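Local coordinates for protein cytochrome c (Shewanella violacea, PDB 6A3L) that carries a covalently bound heme c in a four-helix bundle and probably takes part in electron transfer, at residues Ser39-Phe42 with Thr43-Glu47; Met113-Ala116 with Lys117-Gly121. All coordinates share one frame; numbering follows the deposited sequence.

Both contacts are short runs of helix, about two and a half turns each, in one cytochrome c' chain, each bound along its axis by backbone i to i+4 hydrogen bonds, yet they serve different parts of the fold. Contact 1 opens helix 39-53, far from the annotated heme residues, with a mixed buried and exposed surface that reaches helices 6-31 and 79-99 and, through Arg45, the second subunit. Contact 2 lies nearer the middle of the chain on helix 105-126, packs against the same two helices, and carries a thioether to the heme. Salt bridges mark the first, a covalent bond the second. Their centres lie about 18 Å apart, and the two do not touch.

Contact 1 of 2, residues Ser39-Phe42 with Thr43-Glu47; sequences SEIF and TMRAE
Arg45 folds back over the carbonyl of Ile41 in the first turns of helix 39-53, one of the four main helices of the cytochrome c' bundle. Its CB lies 3.4 Å from Phe42 O, on the preceding turn. CG, set anti to the carbonyl carbon (chi1 -60°), comes within 3.1 Å of Ile41 O, the same oxygen that Arg45 N binds at 2.8 Å. A second bend at chi2 turns the chain along the Ile41 side chain, where NE passes 4.2 Å from Ile41 CG2, the methyl approaching the guanidinium obliquely. Beyond NE the group is gripped from outside the turn: NE forms a salt bridge with Asp26 and NH1 a hydrogen bond with Asn23, both on helix 6-31, while NH2 forms a salt bridge to Glu58 of the second subunit. With partners on all three nitrogens the guanidinium is restrained in rotation, and its NH2 carries the contact across the subunit boundary.

Phe42 leaves another side of the helix, its CG anti to the backbone N (chi1 -166°), and its ring stacks with Phe37 and packs on Met27. Ala46 sits one turn further on, also against Met27, and Thr43 reaches Leu97 of helix 79-99. The backbone ladder beneath is regular: Thr43 N to Ser39 O is nearly linear at 2.8 Å, Met44 N reaches Glu40 O at 3.0 Å, and Ala46 N binds Phe42 O at 2.8 Å. The Ala46 CB methyl rests 3.6 Å from Phe42 O, the acceptor of its own backbone N.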
ATOM      1  N   SER A  39      -9.397  -9.557  16.576  1.00 49.68           N
ATOM      2  CA  SER A  39      -9.748  -8.149  16.437  1.00 48.24           C
ATOM      3  C   SER A  39      -8.524  -7.316  16.061  1.00 47.77           C
ATOM      4  O   SER A  39      -8.590  -6.514  15.119  1.00 44.93           O
ATOM      5  CB  SER A  39     -10.424  -7.625  17.707  1.00 47.58           C
ATOM      6  OG  SER A  39      -9.630  -7.818  18.863  1.00 52.00           O
ATOM      7  N   GLU A  40      -7.377  -7.545  16.721  1.00 48.57           N
ATOM      8  CA  GLU A  40      -6.195  -6.733  16.415  1.00 49.60           C
ATOM      9  C   GLU A  40      -5.808  -6.903  14.960  1.00 43.06           C
ATOM     10  O   GLU A  40      -5.580  -5.928  14.246  1.00 44.76           O
ATOM     11  CB  GLU A  40      -4.994  -7.092  17.309  1.00 50.26           C
ATOM     12  CG  GLU A  40      -5.290  -7.084  18.809  1.00 53.96           C
ATOM     13  CD  GLU A  40      -4.053  -7.234  19.717  1.00 58.31           C
ATOM     14  OE1 GLU A  40      -4.061  -6.607  20.815  1.00 53.10           O
ATOM     15  OE2 GLU A  40      -3.125  -8.025  19.379  1.00 58.79           O
ATOM     16  N   ILE A  41      -5.770  -8.141  14.492  1.00 44.93           N
ATOM     17  CA  ILE A  41      -5.418  -8.365  13.102  1.00 44.78           C
ATOM     18  C   ILE A  41      -6.481  -7.776  12.176  1.00 44.98           C
ATOM     19  O   ILE A  41      -6.151  -7.164  11.148  1.00 42.39           O
ATOM     20  CB  ILE A  41      -5.177  -9.866  12.877  1.00 46.69           C
ATOM     21  CG1 ILE A  41      -3.998 -10.300  13.770  1.00 45.40           C
ATOM     22  CG2 ILE A  41      -4.876 -10.146  11.410  1.00 43.90           C
ATOM     23  CD1 ILE A  41      -3.612 -11.746  13.660  1.00 47.39           C
ATOM     24  N   PHE A  42      -7.769  -7.909  12.545  1.00 44.78           N
ATOM     25  CA  PHE A  42      -8.853  -7.337  11.741  1.00 42.70           C
ATOM     26  C   PHE A  42      -8.718  -5.819  11.600  1.00 43.33           C
ATOM     27  O   PHE A  42      -8.878  -5.265  10.502  1.00 40.28           O
ATOM     28  CB  PHE A  42     -10.207  -7.700  12.351  1.00 44.55           C
ATOM     29  CG  PHE A  42     -11.373  -7.449  11.432  1.00 44.57           C
ATOM     30  CD1 PHE A  42     -11.953  -6.191  11.350  1.00 42.31           C
ATOM     31  CD2 PHE A  42     -11.887  -8.476  10.648  1.00 43.82           C
ATOM     32  CE1 PHE A  42     -13.020  -5.960  10.503  1.00 43.29           C
ATOM     33  CE2 PHE A  42     -12.971  -8.253   9.785  1.00 44.67           C
ATOM     34  CZ  PHE A  42     -13.534  -6.994   9.710  1.00 44.15           C
ATOM     35  N   THR A  43      -8.465  -5.122  12.713  1.00 42.82           N
ATOM     36  CA  THR A  43      -8.271  -3.675  12.651  1.00 42.77           C
ATOM     37  C   THR A  43      -7.031  -3.321  11.827  1.00 43.48           C
ATOM     38  O   THR A  43      -7.027  -2.333  11.080  1.00 42.29           O
ATOM     39  CB  THR A  43      -8.162  -3.113  14.065  1.00 44.76           C
ATOM     40  OG1 THR A  43      -9.372  -3.381  14.767  1.00 46.58           O
ATOM     41  CG2 THR A  43      -7.945  -1.624  14.052  1.00 46.01           C
ATOM     42  N   MET A  44      -5.968  -4.116  11.948  1.00 41.69           N
ATOM     43  CA  MET A  44      -4.797  -3.891  11.106  1.00 44.58           C
ATOM     44  C   MET A  44      -5.149  -4.028   9.633  1.00 41.56           C
ATOM     45  O   MET A  44      -4.726  -3.207   8.811  1.00 39.22           O
ATOM     46  CB  MET A  44      -3.685  -4.863  11.466  1.00 43.23           C
ATOM     47  CG  MET A  44      -2.585  -4.893  10.410  1.00 44.24           C
ATOM     48  SD  MET A  44      -1.605  -6.380  10.613  1.00 55.21           S
ATOM     49  CE  MET A  44      -0.958  -6.073  12.273  1.00 42.59           C
ATOM     50  N   ARG A  45      -5.902  -5.080   9.284  1.00 40.37           N
ATOM     51  CA  ARG A  45      -6.419  -5.227   7.925  1.00 42.46           C
ATOM     52  C   ARG A  45      -7.269  -4.030   7.510  1.00 39.73           C
ATOM     53  O   ARG A  45      -7.124  -3.517   6.394  1.00 41.76           O
ATOM     54  CB  ARG A  45      -7.245  -6.504   7.813  1.00 43.59           C
ATOM     55  CG  ARG A  45      -6.447  -7.747   8.127  1.00 43.03           C
ATOM     56  CD  ARG A  45      -5.359  -7.935   7.095  1.00 42.82           C
ATOM     57  NE  ARG A  45      -4.573  -9.136   7.336  1.00 44.14           N
ATOM     58  CZ  ARG A  45      -3.331  -9.299   6.901  1.00 39.64           C
ATOM     59  NH1 ARG A  45      -2.747  -8.338   6.221  1.00 39.13           N
ATOM     60  NH2 ARG A  45      -2.678 -10.413   7.157  1.00 41.95           N
ATOM     61  N   ALA A  46      -8.121  -3.537   8.414  1.00 38.29           N
ATOM     62  CA  ALA A  46      -8.924  -2.354   8.110  1.00 41.55           C
ATOM     63  C   ALA A  46      -8.044  -1.141   7.872  1.00 41.29           C
ATOM     64  O   ALA A  46      -8.272  -0.361   6.940  1.00 40.44           O
ATOM     65  CB  ALA A  46      -9.899  -2.066   9.253  1.00 43.86           C
ATOM     66  N   GLU A  47      -7.053  -0.949   8.737  1.00 42.17           N
ATOM     67  CA  GLU A  47      -6.141   0.165   8.551  1.00 40.92           C
ATOM     68  C   GLU A  47      -5.499   0.081   7.186  1.00 37.94           C
ATOM     69  O   GLU A  47      -5.445   1.078   6.453  1.00 37.78           O
ATOM     70  CB  GLU A  47      -5.084   0.149   9.656  1.00 43.64           C
ATOM     71  CG  GLU A  47      -5.486   0.929  10.896  1.00 46.94           C
ATOM     72  CD  GLU A  47      -4.491   0.790  12.031  1.00 50.95           C
ATOM     73  OE1 GLU A  47      -3.436   0.158  11.824  1.00 52.10           O
ATOM     74  OE2 GLU A  47      -4.778   1.299  13.136  1.00 55.60           O
TER

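Contact 2 of 2, residues Met113-Ala116 with Lys117-Gly121; sequences MKVA and KSCKG. With HEC (heme c), chain C.
The heme-attachment helix 105-126 of cytochrome c' carries the CXXCH motif, whose first cysteine, Cys119, lies one turn beyond Val115. Cys119 SG is bonded to heme c CAB at 1.8 Å, a thioether that ties the helix to the porphyrin. SG lies anti to the carbonyl carbon of its own residue (chi1 -51°), and Cys119 CB comes within 3.2 Å of heme C3B. Val115 packs on the same heme substituent: its CG1, anti to the backbone N, meets heme CBB at 3.8 Å and stands 4.4 Å from Cys119 SG, an apolar contact beside the thioether. Leu89 of helix 79-99 and Phe24 of helix 6-31 pack on Val115 as well. Cys122 supplies the second thioether and His123 the axial ligand of the iron.

The backbone of these turns is bonded as a helix, with Cys119 N donating to Val115 O at 3.1 Å, and Lys120 N to Ala116 O in a nearly straight bond (175°). Val115 O also receives a weak, strongly bent bond from Ser118 N, whose link to Lys114 O is weak too. Lys117 N closes the preceding turn on Met113 O at 2.7 Å.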
ATOM      1  N   MET A 113     -19.445  -5.227   4.105  1.00 51.35           N
ATOM      2  CA  MET A 113     -20.169  -5.477   2.862  1.00 48.07           C
ATOM      3  C   MET A 113     -20.350  -4.206   2.051  1.00 46.12           C
ATOM      4  O   MET A 113     -20.368  -4.246   0.814  1.00 46.65           O
ATOM      5  CB  MET A 113     -21.542  -6.076   3.181  1.00 50.28           C
ATOM      6  CG  MET A 113     -21.523  -7.517   3.655  1.00 51.01           C
ATOM      7  SD  MET A 113     -21.045  -8.712   2.391  1.00 62.95           S
ATOM      8  CE  MET A 113     -20.060  -9.849   3.373  1.00 55.77           C
ATOM      9  N   LYS A 114     -20.532  -3.077   2.726  1.00 46.02           N
ATOM     10  CA  LYS A 114     -20.586  -1.811   2.013  1.00 45.64           C
ATOM     11  C   LYS A 114     -19.279  -1.555   1.259  1.00 48.63           C
ATOM     12  O   LYS A 114     -19.293  -0.908   0.204  1.00 49.35           O
ATOM     13  CB  LYS A 114     -20.891  -0.678   3.001  1.00 44.63           C
ATOM     14  CG  LYS A 114     -21.141   0.684   2.371  1.00 44.26           C
ATOM     15  CD  LYS A 114     -21.858   1.612   3.342  1.00 46.89           C
ATOM     16  CE  LYS A 114     -22.133   2.980   2.727  1.00 47.06           C
ATOM     17  NZ  LYS A 114     -22.929   3.862   3.642  1.00 44.42           N
ATOM     18  N   VAL A 115     -18.140  -2.027   1.789  1.00 43.16           N
ATOM     19  CA  VAL A 115     -16.893  -1.946   1.035  1.00 45.21           C
ATOM     20  C   VAL A 115     -16.900  -2.958  -0.100  1.00 45.89           C
ATOM     21  O   VAL A 115     -16.523  -2.650  -1.238  1.00 46.63           O
ATOM     22  CB  VAL A 115     -15.666  -2.153   1.950  1.00 40.92           C
ATOM     23  CG1 VAL A 115     -14.394  -2.130   1.116  1.00 41.84           C
ATOM     24  CG2 VAL A 115     -15.609  -1.112   3.049  1.00 40.35           C
ATOM     25  N   ALA A 116     -17.284  -4.198   0.202  1.00 46.81           N
ATOM     26  CA  ALA A 116     -17.309  -5.221  -0.837  1.00 47.74           C
ATOM     27  C   ALA A 116     -18.176  -4.764  -2.000  1.00 48.46           C
ATOM     28  O   ALA A 116     -17.872  -5.041  -3.168  1.00 49.04           O
ATOM     29  CB  ALA A 116     -17.806  -6.555  -0.269  1.00 47.58           C
ATOM     30  N   LYS A 117     -19.261  -4.049  -1.691  1.00 48.10           N
ATOM     31  CA  LYS A 117     -20.135  -3.530  -2.735  1.00 47.74           C
ATOM     32  C   LYS A 117     -19.392  -2.520  -3.606  1.00 45.95           C
ATOM     33  O   LYS A 117     -19.583  -2.500  -4.823  1.00 45.90           O
ATOM     34  CB  LYS A 117     -21.387  -2.911  -2.077  1.00 42.30           C
ATOM     35  CG  LYS A 117     -22.431  -2.317  -3.016  1.00 46.12           C
ATOM     36  CD  LYS A 117     -23.812  -2.191  -2.323  1.00 48.84           C
ATOM     37  CE  LYS A 117     -24.379  -0.754  -2.343  1.00 49.78           C
ATOM     38  NZ  LYS A 117     -25.004  -0.352  -3.650  1.00 51.25           N
ATOM     39  N   SER A 118     -18.476  -1.741  -3.022  1.00 48.68           N
ATOM     40  CA  SER A 118     -17.646  -0.835  -3.825  1.00 46.93           C
ATOM     41  C   SER A 118     -16.762  -1.602  -4.792  1.00 47.61           C
ATOM     42  O   SER A 118     -16.689  -1.269  -5.981  1.00 48.18           O
ATOM     43  CB  SER A 118     -16.779   0.047  -2.928  1.00 43.79           C
ATOM     44  OG  SER A 118     -17.409   1.284  -2.646  1.00 47.20           O
ATOM     45  N   CYS A 119     -16.087  -2.642  -4.294  1.00 50.32           N
ATOM     46  CA  CYS A 119     -15.212  -3.450  -5.139  1.00 50.07           C
ATOM     47  C   CYS A 119     -15.974  -3.992  -6.344  1.00 49.80           C
ATOM     48  O   CYS A 119     -15.562  -3.805  -7.494  1.00 50.03           O
ATOM     49  CB  CYS A 119     -14.593  -4.604  -4.329  1.00 49.76           C
ATOM     50  SG  CYS A 119     -13.795  -4.173  -2.763  1.00 49.82           S
ATOM     51  N   LYS A 120     -17.054  -4.727  -6.089  1.00 47.35           N
ATOM     52  CA  LYS A 120     -17.836  -5.292  -7.183  1.00 50.25           C
ATOM     53  C   LYS A 120     -18.453  -4.192  -8.039  1.00 50.01           C
ATOM     54  O   LYS A 120     -18.482  -4.293  -9.272  1.00 49.50           O
ATOM     55  CB  LYS A 120     -18.923  -6.215  -6.628  1.00 50.48           C
ATOM     56  CG  LYS A 120     -19.768  -6.879  -7.700  1.00 52.47           C
ATOM     57  CD  LYS A 120     -19.813  -8.395  -7.507  1.00 56.77           C
ATOM     58  CE  LYS A 120     -20.486  -9.107  -8.688  1.00 56.94           C
ATOM     59  NZ  LYS A 120     -20.102 -10.552  -8.747  1.00 58.02           N
ATOM     60  N   GLY A 121     -18.922  -3.122  -7.398  1.00 48.41           N
ATOM     61  CA  GLY A 121     -19.629  -2.079  -8.121  1.00 47.93           C
ATOM     62  C   GLY A 121     -18.783  -1.414  -9.183  1.00 48.89           C
ATOM     63  O   GLY A 121     -19.216  -1.245 -10.322  1.00 51.42           O
TER
HETATM   64 FE   HEC C 201     -10.395  -3.029  -8.090  1.00 48.79          FE
HETATM   65  CHA HEC C 201      -8.185  -4.145 -10.526  1.00 43.05           C
HETATM   66  CHB HEC C 201      -9.395  -5.550  -6.022  1.00 44.14           C
HETATM   67  CHC HEC C 201     -12.051  -1.554  -5.398  1.00 47.49           C
HETATM   68  CHD HEC C 201     -11.262  -0.429 -10.078  1.00 41.81           C
HETATM   69  NA  HEC C 201      -9.036  -4.537  -8.255  1.00 44.83           N
HETATM   70  C1A HEC C 201      -8.258  -4.846  -9.351  1.00 41.71           C
HETATM   71  C2A HEC C 201      -7.550  -6.054  -9.041  1.00 41.42           C
HETATM   72  C3A HEC C 201      -7.871  -6.442  -7.803  1.00 42.27           C
HETATM   73  C4A HEC C 201      -8.815  -5.492  -7.275  1.00 43.05           C
HETATM   74  CMA HEC C 201      -7.341  -7.696  -7.062  1.00 42.99           C
HETATM   75  CAA HEC C 201      -6.558  -6.747  -9.982  1.00 35.62           C
HETATM   76  CBA HEC C 201      -5.231  -5.989  -9.801  1.00 40.66           C
HETATM   77  CGA HEC C 201      -4.152  -6.795 -10.473  1.00 39.73           C
HETATM   78  O1A HEC C 201      -3.627  -7.700  -9.785  1.00 41.41           O
HETATM   79  O2A HEC C 201      -3.835  -6.560 -11.669  1.00 38.30           O
HETATM   80  NB  HEC C 201     -10.638  -3.433  -6.030  1.00 46.69           N
HETATM   81  C1B HEC C 201     -10.212  -4.607  -5.437  1.00 44.73           C
HETATM   82  C2B HEC C 201     -10.777  -4.672  -4.106  1.00 43.63           C
HETATM   83  C3B HEC C 201     -11.538  -3.576  -3.914  1.00 43.24           C
HETATM   84  C4B HEC C 201     -11.450  -2.771  -5.126  1.00 46.21           C
HETATM   85  CMB HEC C 201     -10.518  -5.856  -3.144  1.00 44.20           C
HETATM   86  CAB HEC C 201     -12.332  -3.186  -2.637  1.00 45.11           C
HETATM   87  CBB HEC C 201     -11.838  -3.445  -1.413  1.00 42.88           C
HETATM   88  NC  HEC C 201     -11.420  -1.307  -7.791  1.00 41.72           N
HETATM   89  C1C HEC C 201     -12.079  -0.915  -6.635  1.00 46.21           C
HETATM   90  C2C HEC C 201     -12.813   0.301  -6.939  1.00 44.42           C
HETATM   91  C3C HEC C 201     -12.629   0.608  -8.236  1.00 42.71           C
HETATM   92  C4C HEC C 201     -11.727  -0.393  -8.785  1.00 43.01           C
HETATM   93  CMC HEC C 201     -13.698   1.038  -5.909  1.00 48.11           C
HETATM   94  CAC HEC C 201     -13.198   1.813  -9.040  1.00 42.98           C
HETATM   95  CBC HEC C 201     -13.385   3.015  -8.477  1.00 41.23           C
HETATM   96  ND  HEC C 201      -9.806  -2.416  -9.950  1.00 43.27           N
HETATM   97  C1D HEC C 201     -10.327  -1.301 -10.585  1.00 42.87           C
HETATM   98  C2D HEC C 201      -9.725  -1.210 -11.888  1.00 44.94           C
HETATM   99  C3D HEC C 201      -8.871  -2.237 -12.026  1.00 44.75           C
HETATM  100  C4D HEC C 201      -8.912  -3.018 -10.809  1.00 43.02           C
HETATM  101  CMD HEC C 201     -10.043  -0.102 -12.920  1.00 45.23           C
HETATM  102  CAD HEC C 201      -7.984  -2.537 -13.258  1.00 48.22           C
HETATM  103  CBD HEC C 201      -6.517  -2.156 -13.006  1.00 46.59           C
HETATM  104  CGD HEC C 201      -5.690  -2.483 -14.229  1.00 45.38           C
HETATM  105  O1D HEC C 201      -5.525  -3.682 -14.553  1.00 45.90           O
HETATM  106  O2D HEC C 201      -5.196  -1.548 -14.898  1.00 48.00           O